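Local coordinates for endoglucanase A (PDB 3IK2), which probably hydrolyses internal beta-1,4-glucosidic bonds of cellulose and related glucans, as an endoglucanase of glycoside hydrolase family 44 with a TIM-like barrel, at residues A[21-26]-A[382-387]; A[30-35]-A[94-99]; A[64-69]-A[81-86]. All coordinates share one frame; numbering follows the deposited sequence.

From the N terminus, strand 22-23 enters the parallel barrel first, and interaction 1 joins it to strand 379-384, the last one, closing a loop of 355 residues that takes in the rest of the barrel. Interaction 2 lies within that loop: it pairs 30-35, which runs into the second barrel strand, with 94-99, the approach to the third. Interaction 3, between helices 65-69 and 82-93, falls inside interaction 2 in turn, so the three enclose one another and none cross. Interactions 1 and 2 touch directly, T23 N lying 2.8 Å from A34 O, a probable hydrogen bond. Interaction 3 stands apart, its centre about 18 Å from that of interaction 2.

Interaction 1 (A[21-26]-A[382-387]); sequences YGTNQD and ATYWEC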
ATOM      1  N   TYR A  21       4.143   6.329   2.318  1.00  5.77           N
ATOM      2  CA  TYR A  21       3.161   7.131   3.093  1.00  5.95           C
ATOM      3  C   TYR A  21       1.963   7.505   2.208  1.00  5.85           C
ATOM      4  O   TYR A  21       1.500   8.637   2.210  1.00  6.69           O
ATOM      5  CB  TYR A  21       3.808   8.413   3.669  1.00  5.87           C
ATOM      6  CG  TYR A  21       5.104   8.173   4.433  1.00  4.59           C
ATOM      7  CD1 TYR A  21       6.343   8.424   3.837  1.00  3.00           C
ATOM      8  CD2 TYR A  21       5.079   7.705   5.760  1.00  6.40           C
ATOM      9  CE1 TYR A  21       7.538   8.183   4.531  1.00  5.04           C
ATOM     10  CE2 TYR A  21       6.260   7.482   6.476  1.00  5.30           C
ATOM     11  CZ  TYR A  21       7.478   7.723   5.851  1.00  5.24           C
ATOM     12  OH  TYR A  21       8.631   7.488   6.547  1.00  5.42           O
ATOM     13  N   GLY A  22       1.477   6.536   1.446  1.00  5.73           N
ATOM     14  CA  GLY A  22       0.462   6.797   0.442  1.00  5.36           C
ATOM     15  C   GLY A  22      -0.924   6.381   0.887  1.00  5.57           C
ATOM     16  O   GLY A  22      -1.107   5.715   1.932  1.00  4.80           O
ATOM     17  N   THR A  23      -1.914   6.772   0.090  1.00  5.38           N
ATOM     18  CA  THR A  23      -3.293   6.387   0.352  1.00  4.50           C
ATOM     19  C   THR A  23      -4.082   6.076  -0.938  1.00  4.73           C
ATOM     20  O   THR A  23      -3.707   6.546  -2.015  1.00  5.29           O
ATOM     21  CB  THR A  23      -3.999   7.463   1.211  1.00  4.89           C
ATOM     22  OG1 THR A  23      -5.237   6.935   1.726  1.00  3.24           O
ATOM     23  CG2 THR A  23      -4.218   8.762   0.382  1.00  3.44           C
ATOM     24  N   ASN A  24      -5.150   5.280  -0.795  1.00  4.75           N
ATOM     25  CA  ASN A  24      -6.207   5.053  -1.810  1.00  5.10           C
ATOM     26  C   ASN A  24      -7.371   6.049  -1.641  1.00  5.62           C
ATOM     27  O   ASN A  24      -8.204   6.196  -2.538  1.00  4.70           O
ATOM     28  CB  ASN A  24      -6.837   3.667  -1.648  1.00  4.95           C
ATOM     29  CG  ASN A  24      -5.965   2.534  -2.162  1.00  6.64           C
ATOM     30  OD1 ASN A  24      -6.019   2.249  -3.383  1.00  6.51           O
ATOM     31  ND2 ASN A  24      -5.283   1.891  -1.329  1.00  6.89           N
ATOM     32  N   GLN A  25      -7.434   6.681  -0.463  1.00  6.38           N
ATOM     33  CA  GLN A  25      -8.512   7.588  -0.104  1.00  7.12           C
ATOM     34  C   GLN A  25      -7.903   8.810   0.529  1.00  6.80           C
ATOM     35  O   GLN A  25      -7.139   8.706   1.482  1.00  6.59           O
ATOM     36  CB  GLN A  25      -9.567   6.941   0.850  1.00  7.79           C
ATOM     37  CG  GLN A  25     -10.512   5.899   0.184  1.00  7.98           C
ATOM     38  CD  GLN A  25      -9.860   4.530   0.069  1.00  8.37           C
ATOM     39  OE1 GLN A  25      -8.972   4.187   0.855  1.00  9.79           O
ATOM     40  NE2 GLN A  25     -10.260   3.762  -0.939  1.00  8.43           N
ATOM     41  N   ASP A  26      -8.253   9.977  -0.006  1.00  6.16           N
ATOM     42  CA  ASP A  26      -7.778  11.227   0.572  1.00  6.81           C
ATOM     43  C   ASP A  26      -8.226  11.483   2.013  1.00  5.97           C
ATOM     44  O   ASP A  26      -9.340  11.195   2.381  1.00  5.16           O
ATOM     45  CB  ASP A  26      -8.134  12.410  -0.321  1.00  6.26           C
ATOM     46  CG  ASP A  26      -7.290  12.438  -1.577  1.00 10.22           C
ATOM     47  OD1 ASP A  26      -6.059  12.125  -1.495  1.00 12.27           O
ATOM     48  OD2 ASP A  26      -7.869  12.727  -2.641  1.00 11.19           O
ATOM     49  N   ALA A 382       3.358   1.957  -0.489  1.00  6.30           N
ATOM     50  CA  ALA A 382       2.219   1.449   0.257  1.00  6.87           C
ATOM     51  C   ALA A 382       1.097   2.486   0.237  1.00  6.70           C
ATOM     52  O   ALA A 382       1.358   3.674   0.348  1.00  7.43           O
ATOM     53  CB  ALA A 382       2.624   1.115   1.693  1.00  5.47           C
ATOM     54  N   THR A 383      -0.124   2.007   0.067  1.00  6.02           N
ATOM     55  CA  THR A 383      -1.310   2.824   0.045  1.00  5.99           C
ATOM     56  C   THR A 383      -2.377   2.184   0.973  1.00  6.48           C
ATOM     57  O   THR A 383      -2.827   1.043   0.784  1.00  6.59           O
ATOM     58  CB  THR A 383      -1.834   3.131  -1.403  1.00  6.53           C
ATOM     59  OG1 THR A 383      -1.727   1.982  -2.244  1.00  6.99           O
ATOM     60  CG2 THR A 383      -1.036   4.251  -2.060  1.00  4.16           C
ATOM     61  N   TYR A 384      -2.699   2.924   2.026  1.00  5.55           N
ATOM     62  CA  TYR A 384      -3.747   2.598   2.955  1.00  5.86           C
ATOM     63  C   TYR A 384      -5.084   2.573   2.204  1.00  6.35           C
ATOM     64  O   TYR A 384      -5.266   3.321   1.237  1.00  6.40           O
ATOM     65  CB  TYR A 384      -3.733   3.711   4.003  1.00  5.92           C
ATOM     66  CG  TYR A 384      -4.934   3.796   4.903  1.00  6.29           C
ATOM     67  CD1 TYR A 384      -4.989   3.044   6.080  1.00  5.55           C
ATOM     68  CD2 TYR A 384      -5.986   4.655   4.603  1.00  4.85           C
ATOM     69  CE1 TYR A 384      -6.063   3.119   6.905  1.00  6.92           C
ATOM     70  CE2 TYR A 384      -7.079   4.746   5.444  1.00  5.42           C
ATOM     71  CZ  TYR A 384      -7.102   3.973   6.602  1.00  6.24           C
ATOM     72  OH  TYR A 384      -8.171   4.036   7.472  1.00  4.67           O
ATOM     73  N   TRP A 385      -5.987   1.686   2.644  1.00  6.86           N
ATOM     74  CA  TRP A 385      -7.348   1.561   2.141  1.00  6.29           C
ATOM     75  C   TRP A 385      -8.322   1.807   3.312  1.00  6.66           C
ATOM     76  O   TRP A 385      -8.259   1.113   4.329  1.00  7.15           O
ATOM     77  CB  TRP A 385      -7.638   0.181   1.497  1.00  5.54           C
ATOM     78  CG  TRP A 385      -9.003   0.158   0.863  1.00  4.03           C
ATOM     79  CD1 TRP A 385     -10.203  -0.074   1.503  1.00  3.98           C
ATOM     80  CD2 TRP A 385      -9.335   0.400  -0.534  1.00  4.12           C
ATOM     81  NE1 TRP A 385     -11.248   0.030   0.596  1.00  5.42           N
ATOM     82  CE2 TRP A 385     -10.744   0.312  -0.653  1.00  5.09           C
ATOM     83  CE3 TRP A 385      -8.575   0.662  -1.691  1.00  5.86           C
ATOM     84  CZ2 TRP A 385     -11.411   0.508  -1.876  1.00  5.08           C
ATOM     85  CZ3 TRP A 385      -9.245   0.855  -2.919  1.00  4.37           C
ATOM     86  CH2 TRP A 385     -10.644   0.773  -2.994  1.00  4.27           C
ATOM     87  N   GLU A 386      -9.195   2.802   3.135  1.00  5.88           N
ATOM     88  CA  GLU A 386     -10.187   3.233   4.101  1.00  6.78           C
ATOM     89  C   GLU A 386     -11.290   2.200   4.301  1.00  7.30           C
ATOM     90  O   GLU A 386     -11.942   1.800   3.333  1.00  6.65           O
ATOM     91  CB  GLU A 386     -10.811   4.552   3.621  1.00  6.29           C
ATOM     92  CG  GLU A 386     -11.899   5.118   4.565  1.00  7.33           C
ATOM     93  CD  GLU A 386     -11.442   5.212   5.982  1.00  8.80           C
ATOM     94  OE1 GLU A 386     -12.258   4.931   6.890  1.00  7.24           O
ATOM     95  OE2 GLU A 386     -10.261   5.582   6.196  1.00 10.36           O
ATOM     96  N   CYS A 387     -11.485   1.762   5.552  1.00  9.01           N
ATOM     97  CA  CYS A 387     -12.532   0.785   5.869  1.00 10.12           C
ATOM     98  C   CYS A 387     -13.615   1.227   6.864  1.00 11.03           C
ATOM     99  O   CYS A 387     -14.411   0.384   7.293  1.00 11.53           O
ATOM    100  CB  CYS A 387     -11.906  -0.512   6.362  1.00  9.91           C
ATOM    101  SG  CYS A 387     -10.823  -1.265   5.136  1.00 11.65           S
TER
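With CG of N24 beside its backbone N and CG of W385 anti to its own (chi1 -174°), the two side chains cross at about a right angle, their amide and ring planes inclined by 58°, and N24 CG comes to 3.2 Å from W385 CE3. The Q25 chain bends at chi2 and lays its amide over the indole: NE2 stands above the ring centre, 3.5 Å from W385 CE2, with the amide plane steeply tilted to the ring. The other end of this amide, Q25 OE1, accepts E386 N in a nearly straight 2.7 Å bond whose donor sits above the carbonyl plane.

Y384 O is gripped twice by one residue, by N24 N at 2.8 Å and by N24 ND2 at 2.9 Å. Earlier in the pair, Y384 N donates to G22 O (3.2 Å, 164° at the hydrogen), and G22 with T383 and T23 with Y384 are parallel bridges. These bridges close the eight-stranded barrel, joining its first strand to its last.

N24 is held further by S351 O and R36 NH1. Its buried amide therefore has partners at both ends, which should fix its rotation, while the Q25 amide is held at OE1 by E386 N, with NE2 over the indole face.

Interaction 2 (A[30-35]-A[94-99]); sequences AKVTAR and MGVPYS
R35 and S99 form a single parallel beta bridge, CA to CA 5.1 Å, in which R35 N donates to Y98 O at 3.0 Å with an angle of 163° at the hydrogen. The same Y98 O receives a CA-H contact from A34 CA at 3.3 Å, so one carbonyl is approached by two consecutive residues of the opposing segment.

V96 packs beside this bridge. Its CG1, anti to the backbone N (chi1 168°), lies against the T33-A34 peptide, 3.5 Å from A34 N, while CG2 turns the other way and meets V32 CG2 at 4.0 Å. P97 adds its ring from the side, CD resting 3.2 Å from T33 O. The arginine contact is of another kind: the M94 chain, bent at chi3, crosses R35 at about a right angle and sets its methyl over one guanidinium face, offset toward the rim, with CE 3.2 Å from R35 NE. This tight apolar cover faces a group whose polar atoms are engaged elsewhere, NE by D26 in a salt bridge and NH1 by S91 OG and F87 O.

G95, with a positive phi of 76°, closes helix 82-93 in a Schellman motif and turns the chain from that helix toward strand 99-103. The contact thus seats the helix-to-strand turn against 32-35, the chain leading into and along strand 34-37. V32 also touches F399 of helix 393-403, A34 rests on F381 of strand 379-384, and S99 OG bonds H88 and S91 back on helix 82-93.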
ATOM      1  N   ALA A  30      -4.193  14.987   6.517  1.00  8.06           N
ATOM      2  CA  ALA A  30      -3.025  14.146   6.717  1.00  7.66           C
ATOM      3  C   ALA A  30      -2.150  14.164   5.478  1.00  8.32           C
ATOM      4  O   ALA A  30      -2.639  13.986   4.345  1.00  7.82           O
ATOM      5  CB  ALA A  30      -3.415  12.732   7.074  1.00  7.23           C
ATOM      6  N   LYS A  31      -0.858  14.407   5.728  1.00  8.80           N
ATOM      7  CA  LYS A  31       0.204  14.413   4.715  1.00  8.41           C
ATOM      8  C   LYS A  31       0.447  13.052   4.059  1.00  7.34           C
ATOM      9  O   LYS A  31       0.881  12.085   4.720  1.00  7.27           O
ATOM     10  CB  LYS A  31       1.524  14.909   5.355  1.00  8.29           C
ATOM     11  CG  LYS A  31       2.657  15.125   4.341  1.00 10.45           C
ATOM     12  CD  LYS A  31       2.318  16.241   3.399  1.00 13.33           C
ATOM     13  CE  LYS A  31       3.187  16.220   2.174  1.00 17.70           C
ATOM     14  NZ  LYS A  31       4.450  16.915   2.422  1.00 21.95           N
ATOM     15  N   VAL A  32       0.222  12.975   2.749  1.00  7.01           N
ATOM     16  CA  VAL A  32       0.595  11.761   2.002  1.00  6.49           C
ATOM     17  C   VAL A  32       1.610  12.014   0.902  1.00  6.53           C
ATOM     18  O   VAL A  32       1.758  13.134   0.448  1.00  6.22           O
ATOM     19  CB  VAL A  32      -0.642  11.000   1.425  1.00  6.69           C
ATOM     20  CG1 VAL A  32      -1.574  10.528   2.550  1.00  4.38           C
ATOM     21  CG2 VAL A  32      -1.361  11.854   0.382  1.00  5.46           C
ATOM     22  N   THR A  33       2.297  10.951   0.471  1.00  6.59           N
ATOM     23  CA  THR A  33       3.355  11.062  -0.520  1.00  6.95           C
ATOM     24  C   THR A  33       3.090  10.188  -1.755  1.00  7.26           C
ATOM     25  O   THR A  33       3.913  10.167  -2.671  1.00  8.08           O
ATOM     26  CB  THR A  33       4.731  10.640   0.043  1.00  7.46           C
ATOM     27  OG1 THR A  33       4.695   9.245   0.398  1.00  6.42           O
ATOM     28  CG2 THR A  33       5.163  11.505   1.264  1.00  8.00           C
ATOM     29  N   ALA A  34       1.958   9.476  -1.765  1.00  6.74           N
ATOM     30  CA  ALA A  34       1.588   8.562  -2.860  1.00  5.72           C
ATOM     31  C   ALA A  34       0.092   8.352  -2.845  1.00  5.90           C
ATOM     32  O   ALA A  34      -0.534   8.346  -1.775  1.00  4.63           O
ATOM     33  CB  ALA A  34       2.285   7.227  -2.748  1.00  5.16           C
ATOM     34  N   ARG A  35      -0.482   8.220  -4.038  1.00  6.11           N
ATOM     35  CA  ARG A  35      -1.917   7.950  -4.165  1.00  6.81           C
ATOM     36  C   ARG A  35      -2.183   6.873  -5.221  1.00  6.57           C
ATOM     37  O   ARG A  35      -1.490   6.819  -6.235  1.00  6.68           O
ATOM     38  CB  ARG A  35      -2.700   9.255  -4.445  1.00  7.25           C
ATOM     39  CG  ARG A  35      -2.696  10.261  -3.275  1.00  4.66           C
ATOM     40  CD  ARG A  35      -3.112  11.657  -3.764  1.00  7.34           C
ATOM     41  NE  ARG A  35      -4.575  11.827  -3.924  1.00  9.01           N
ATOM     42  CZ  ARG A  35      -5.213  11.949  -5.097  1.00  7.55           C
ATOM     43  NH1 ARG A  35      -4.543  11.948  -6.241  1.00  4.36           N
ATOM     44  NH2 ARG A  35      -6.532  12.110  -5.122  1.00  7.91           N
ATOM     45  N   MET A  94      -1.596  18.568  -5.113  1.00  9.97           N
ATOM     46  CA  MET A  94      -1.261  18.321  -3.713  1.00 10.24           C
ATOM     47  C   MET A  94       0.241  18.250  -3.524  1.00 10.31           C
ATOM     48  O   MET A  94       0.713  18.167  -2.401  1.00 11.30           O
ATOM     49  CB  MET A  94      -1.852  16.999  -3.225  1.00  9.43           C
ATOM     50  CG  MET A  94      -3.395  16.948  -3.115  1.00 10.35           C
ATOM     51  SD  MET A  94      -3.970  15.275  -2.673  1.00 11.49           S
ATOM     52  CE  MET A  94      -5.077  14.983  -3.981  1.00 16.19           C
ATOM     53  N   GLY A  95       0.994  18.239  -4.615  1.00  9.79           N
ATOM     54  CA  GLY A  95       2.445  17.991  -4.513  1.00  9.82           C
ATOM     55  C   GLY A  95       2.803  16.517  -4.262  1.00  9.45           C
ATOM     56  O   GLY A  95       3.915  16.222  -3.820  1.00  9.64           O
ATOM     57  N   VAL A  96       1.878  15.600  -4.552  1.00  8.53           N
ATOM     58  CA  VAL A  96       2.114  14.165  -4.341  1.00  8.60           C
ATOM     59  C   VAL A  96       2.928  13.592  -5.500  1.00  8.66           C
ATOM     60  O   VAL A  96       2.489  13.659  -6.648  1.00  8.51           O
ATOM     61  CB  VAL A  96       0.791  13.373  -4.113  1.00  9.08           C
ATOM     62  CG1 VAL A  96       1.025  11.882  -4.197  1.00  7.31           C
ATOM     63  CG2 VAL A  96       0.194  13.715  -2.755  1.00  8.89           C
ATOM     64  N   PRO A  97       4.163  13.122  -5.207  1.00  8.66           N
ATOM     65  CA  PRO A  97       5.157  12.682  -6.213  1.00  8.18           C
ATOM     66  C   PRO A  97       4.899  11.352  -6.916  1.00  8.32           C
ATOM     67  O   PRO A  97       5.568  11.070  -7.922  1.00  8.12           O
ATOM     68  CB  PRO A  97       6.474  12.586  -5.423  1.00  8.97           C
ATOM     69  CG  PRO A  97       6.081  12.607  -3.981  1.00  8.88           C
ATOM     70  CD  PRO A  97       4.688  13.101  -3.832  1.00  7.57           C
ATOM     71  N   TYR A  98       3.950  10.551  -6.440  1.00  7.50           N
ATOM     72  CA  TYR A  98       3.688   9.272  -7.120  1.00  7.20           C
ATOM     73  C   TYR A  98       2.195   8.960  -7.209  1.00  7.30           C
ATOM     74  O   TYR A  98       1.512   8.825  -6.176  1.00  7.57           O
ATOM     75  CB  TYR A  98       4.430   8.136  -6.383  1.00  6.28           C
ATOM     76  CG  TYR A  98       4.724   6.895  -7.193  1.00  5.97           C
ATOM     77  CD1 TYR A  98       6.040   6.553  -7.521  1.00  6.20           C
ATOM     78  CD2 TYR A  98       3.699   6.051  -7.613  1.00  4.83           C
ATOM     79  CE1 TYR A  98       6.324   5.413  -8.259  1.00  6.50           C
ATOM     80  CE2 TYR A  98       3.970   4.910  -8.351  1.00  5.38           C
ATOM     81  CZ  TYR A  98       5.284   4.594  -8.659  1.00  5.73           C
ATOM     82  OH  TYR A  98       5.544   3.483  -9.417  1.00  6.65           O
ATOM     83  N   SER A  99       1.692   8.823  -8.437  1.00  7.52           N
ATOM     84  CA  SER A  99       0.346   8.276  -8.678  1.00  7.83           C
ATOM     85  C   SER A  99       0.465   6.839  -9.170  1.00  7.74           C
ATOM     86  O   SER A  99       1.165   6.593 -10.153  1.00  8.15           O
ATOM     87  CB  SER A  99      -0.388   9.091  -9.751  1.00  7.52           C
ATOM     88  OG  SER A  99      -0.748  10.363  -9.254  1.00  9.67           O
TER
HETATM   89  O   HOH W   1       3.440  14.496  -0.871  1.00 15.89           O

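Interaction 3 (A[64-69]-A[81-86]); sequences NYWLTL and ASVYTA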
ATOM      1  N   ASN A  64     -22.215   5.394 -12.567  1.00  8.12           N
ATOM      2  CA  ASN A  64     -21.276   6.502 -12.670  1.00  8.96           C
ATOM      3  C   ASN A  64     -20.464   6.684 -11.370  1.00  8.28           C
ATOM      4  O   ASN A  64     -19.959   7.763 -11.111  1.00  8.38           O
ATOM      5  CB  ASN A  64     -22.042   7.801 -12.963  1.00  9.18           C
ATOM      6  CG  ASN A  64     -22.942   8.237 -11.778  1.00 10.22           C
ATOM      7  OD1 ASN A  64     -23.043   7.549 -10.764  1.00  9.94           O
ATOM      8  ND2 ASN A  64     -23.583   9.384 -11.916  1.00 12.81           N
ATOM      9  N   TYR A  65     -20.337   5.626 -10.575  1.00  8.28           N
ATOM     10  CA  TYR A  65     -19.729   5.714  -9.240  1.00  8.36           C
ATOM     11  C   TYR A  65     -18.343   6.386  -9.246  1.00  8.01           C
ATOM     12  O   TYR A  65     -18.048   7.262  -8.425  1.00  7.40           O
ATOM     13  CB  TYR A  65     -19.651   4.318  -8.593  1.00  8.85           C
ATOM     14  CG  TYR A  65     -18.932   4.303  -7.250  1.00  9.49           C
ATOM     15  CD1 TYR A  65     -19.571   4.747  -6.091  1.00 11.20           C
ATOM     16  CD2 TYR A  65     -17.606   3.827  -7.144  1.00  8.81           C
ATOM     17  CE1 TYR A  65     -18.904   4.738  -4.846  1.00 11.10           C
ATOM     18  CE2 TYR A  65     -16.934   3.821  -5.929  1.00  7.59           C
ATOM     19  CZ  TYR A  65     -17.583   4.285  -4.782  1.00 10.30           C
ATOM     20  OH  TYR A  65     -16.923   4.271  -3.569  1.00 10.55           O
ATOM     21  N   TRP A  66     -17.486   5.973 -10.177  1.00  7.66           N
ATOM     22  CA  TRP A  66     -16.150   6.559 -10.217  1.00  7.70           C
ATOM     23  C   TRP A  66     -16.141   8.048 -10.654  1.00  7.78           C
ATOM     24  O   TRP A  66     -15.331   8.833 -10.141  1.00  7.88           O
ATOM     25  CB  TRP A  66     -15.135   5.656 -10.962  1.00  6.55           C
ATOM     26  CG  TRP A  66     -14.279   4.846  -9.988  1.00  7.03           C
ATOM     27  CD1 TRP A  66     -14.524   4.666  -8.648  1.00  6.57           C
ATOM     28  CD2 TRP A  66     -13.073   4.101 -10.278  1.00  4.91           C
ATOM     29  NE1 TRP A  66     -13.545   3.879  -8.090  1.00  6.26           N
ATOM     30  CE2 TRP A  66     -12.646   3.512  -9.062  1.00  4.75           C
ATOM     31  CE3 TRP A  66     -12.325   3.867 -11.444  1.00  4.77           C
ATOM     32  CZ2 TRP A  66     -11.483   2.692  -8.966  1.00  4.30           C
ATOM     33  CZ3 TRP A  66     -11.158   3.056 -11.353  1.00  5.10           C
ATOM     34  CH2 TRP A  66     -10.762   2.473 -10.121  1.00  6.32           C
ATOM     35  N   LEU A  67     -17.053   8.431 -11.550  1.00  7.17           N
ATOM     36  CA  LEU A  67     -17.266   9.860 -11.872  1.00  8.45           C
ATOM     37  C   LEU A  67     -17.585  10.722 -10.639  1.00  8.89           C
ATOM     38  O   LEU A  67     -17.028  11.794 -10.485  1.00  8.36           O
ATOM     39  CB  LEU A  67     -18.351  10.042 -12.955  1.00  9.11           C
ATOM     40  CG  LEU A  67     -17.964   9.588 -14.370  1.00  7.66           C
ATOM     41  CD1 LEU A  67     -19.195   9.445 -15.248  1.00  7.32           C
ATOM     42  CD2 LEU A  67     -17.015  10.587 -15.005  1.00  7.03           C
ATOM     43  N   THR A  68     -18.462  10.232  -9.756  1.00  9.28           N
ATOM     44  CA  THR A  68     -18.816  10.986  -8.546  1.00  9.60           C
ATOM     45  C   THR A  68     -17.725  10.958  -7.470  1.00  9.17           C
ATOM     46  O   THR A  68     -17.385  11.997  -6.928  1.00  9.37           O
ATOM     47  CB  THR A  68     -20.239  10.594  -7.972  1.00 10.64           C
ATOM     48  OG1 THR A  68     -20.229   9.249  -7.453  1.00 11.27           O
ATOM     49  CG2 THR A  68     -21.299  10.703  -9.073  1.00 10.55           C
ATOM     50  N   LEU A  69     -17.165   9.775  -7.193  1.00  9.21           N
ATOM     51  CA  LEU A  69     -16.090   9.591  -6.236  1.00  8.87           C
ATOM     52  C   LEU A  69     -14.881  10.491  -6.506  1.00  9.39           C
ATOM     53  O   LEU A  69     -14.255  11.014  -5.570  1.00  9.94           O
ATOM     54  CB  LEU A  69     -15.670   8.105  -6.155  1.00  8.65           C
ATOM     55  CG  LEU A  69     -14.662   7.725  -5.058  1.00  8.84           C
ATOM     56  CD1 LEU A  69     -15.254   7.977  -3.662  1.00  9.83           C
ATOM     57  CD2 LEU A  69     -14.109   6.283  -5.177  1.00 10.35           C
ATOM     58  N   ALA A  81     -11.041   9.011 -19.802  1.00 10.64           N
ATOM     59  CA  ALA A  81     -10.178   8.947 -18.632  1.00  9.68           C
ATOM     60  C   ALA A  81     -10.342  10.122 -17.675  1.00  8.70           C
ATOM     61  O   ALA A  81      -9.490  10.364 -16.820  1.00  8.81           O
ATOM     62  CB  ALA A  81      -8.711   8.749 -19.043  1.00  8.73           C
ATOM     63  N   SER A  82     -11.455  10.834 -17.787  1.00  8.30           N
ATOM     64  CA  SER A  82     -11.706  11.987 -16.908  1.00  7.97           C
ATOM     65  C   SER A  82     -11.598  11.643 -15.408  1.00  7.61           C
ATOM     66  O   SER A  82     -11.205  12.488 -14.605  1.00  8.04           O
ATOM     67  CB  SER A  82     -13.049  12.668 -17.238  1.00  7.55           C
ATOM     68  OG  SER A  82     -14.152  11.901 -16.779  1.00  9.15           O
ATOM     69  N   VAL A  83     -11.938  10.410 -15.042  1.00  6.71           N
ATOM     70  CA  VAL A  83     -11.781   9.942 -13.680  1.00  6.03           C
ATOM     71  C   VAL A  83     -10.282   9.946 -13.284  1.00  6.21           C
ATOM     72  O   VAL A  83      -9.903  10.464 -12.227  1.00  6.14           O
ATOM     73  CB  VAL A  83     -12.432   8.525 -13.497  1.00  6.23           C
ATOM     74  CG1 VAL A  83     -11.988   7.842 -12.182  1.00  5.92           C
ATOM     75  CG2 VAL A  83     -13.990   8.573 -13.608  1.00  3.94           C
ATOM     76  N   TYR A  84      -9.445   9.367 -14.150  1.00  6.65           N
ATOM     77  CA  TYR A  84      -7.981   9.279 -13.945  1.00  6.10           C
ATOM     78  C   TYR A  84      -7.278  10.635 -14.069  1.00  6.28           C
ATOM     79  O   TYR A  84      -6.316  10.914 -13.344  1.00  6.17           O
ATOM     80  CB  TYR A  84      -7.359   8.249 -14.902  1.00  5.95           C
ATOM     81  CG  TYR A  84      -7.609   6.796 -14.507  1.00  7.14           C
ATOM     82  CD1 TYR A  84      -6.570   5.872 -14.516  1.00  7.01           C
ATOM     83  CD2 TYR A  84      -8.877   6.351 -14.131  1.00  5.27           C
ATOM     84  CE1 TYR A  84      -6.780   4.550 -14.178  1.00  5.35           C
ATOM     85  CE2 TYR A  84      -9.097   5.035 -13.770  1.00  4.66           C
ATOM     86  CZ  TYR A  84      -8.040   4.139 -13.803  1.00  5.69           C
ATOM     87  OH  TYR A  84      -8.245   2.825 -13.474  1.00  6.10           O
ATOM     88  N   THR A  85      -7.730  11.480 -14.990  1.00  6.39           N
ATOM     89  CA  THR A  85      -7.148  12.814 -15.053  1.00  6.75           C
ATOM     90  C   THR A  85      -7.570  13.703 -13.858  1.00  7.18           C
ATOM     91  O   THR A  85      -6.752  14.442 -13.309  1.00  7.87           O
ATOM     92  CB  THR A  85      -7.247  13.463 -16.478  1.00  7.11           C
ATOM     93  OG1 THR A  85      -8.608  13.732 -16.825  1.00  7.43           O
ATOM     94  CG2 THR A  85      -6.644  12.517 -17.541  1.00  2.78           C
ATOM     95  N   ALA A  86      -8.802  13.580 -13.378  1.00  7.83           N
ATOM     96  CA  ALA A  86      -9.160  14.293 -12.140  1.00  7.65           C
ATOM     97  C   ALA A  86      -8.248  13.800 -10.999  1.00  7.62           C
ATOM     98  O   ALA A  86      -7.669  14.602 -10.268  1.00  7.07           O
ATOM     99  CB  ALA A  86     -10.639  14.092 -11.782  1.00  7.65           C
TER
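A short helix in the connection after the second barrel strand packs here on the start of the next helix, W66 and L67 of 65-69 against S82, V83 and Y84 of 82-86. The two axes run roughly in the same direction, 22° apart, and approach to 9.4 Å. V83 stands between the two partners of the short helix: its CG1, anti to the backbone N (chi1 166°), faces W66 CB at 4.0 Å, and its CG2 lies on the helix backbone, 3.7 Å from L67 N. L67 CD2 meets that same CG2 at 3.9 Å and also touches S82 OG at 3.6 Å.

Helix 82-93 is the helical arm of a right-handed beta-alpha-beta crossover from strand 34-37 to its parallel neighbour 99-103, as expected of a TIM barrel, and 65-69 belongs to the long excursion that precedes it. Both W66 and V83 also touch I37 at the end of strand 34-37.

W66 also meets Y84: the two side chains cross obliquely, W66 CZ3 coming to 3.7 Å from Y84 CE2, and the Y84 hydroxyl meets the rim of the indole almost level with the ring. That hydroxyl bonds T102 O of strand 99-103, which anchors the far end of the tyrosine, and Y45 stacks on the Y84 ring. S82 OG, for its part, is hydrogen-bonded to K76 O.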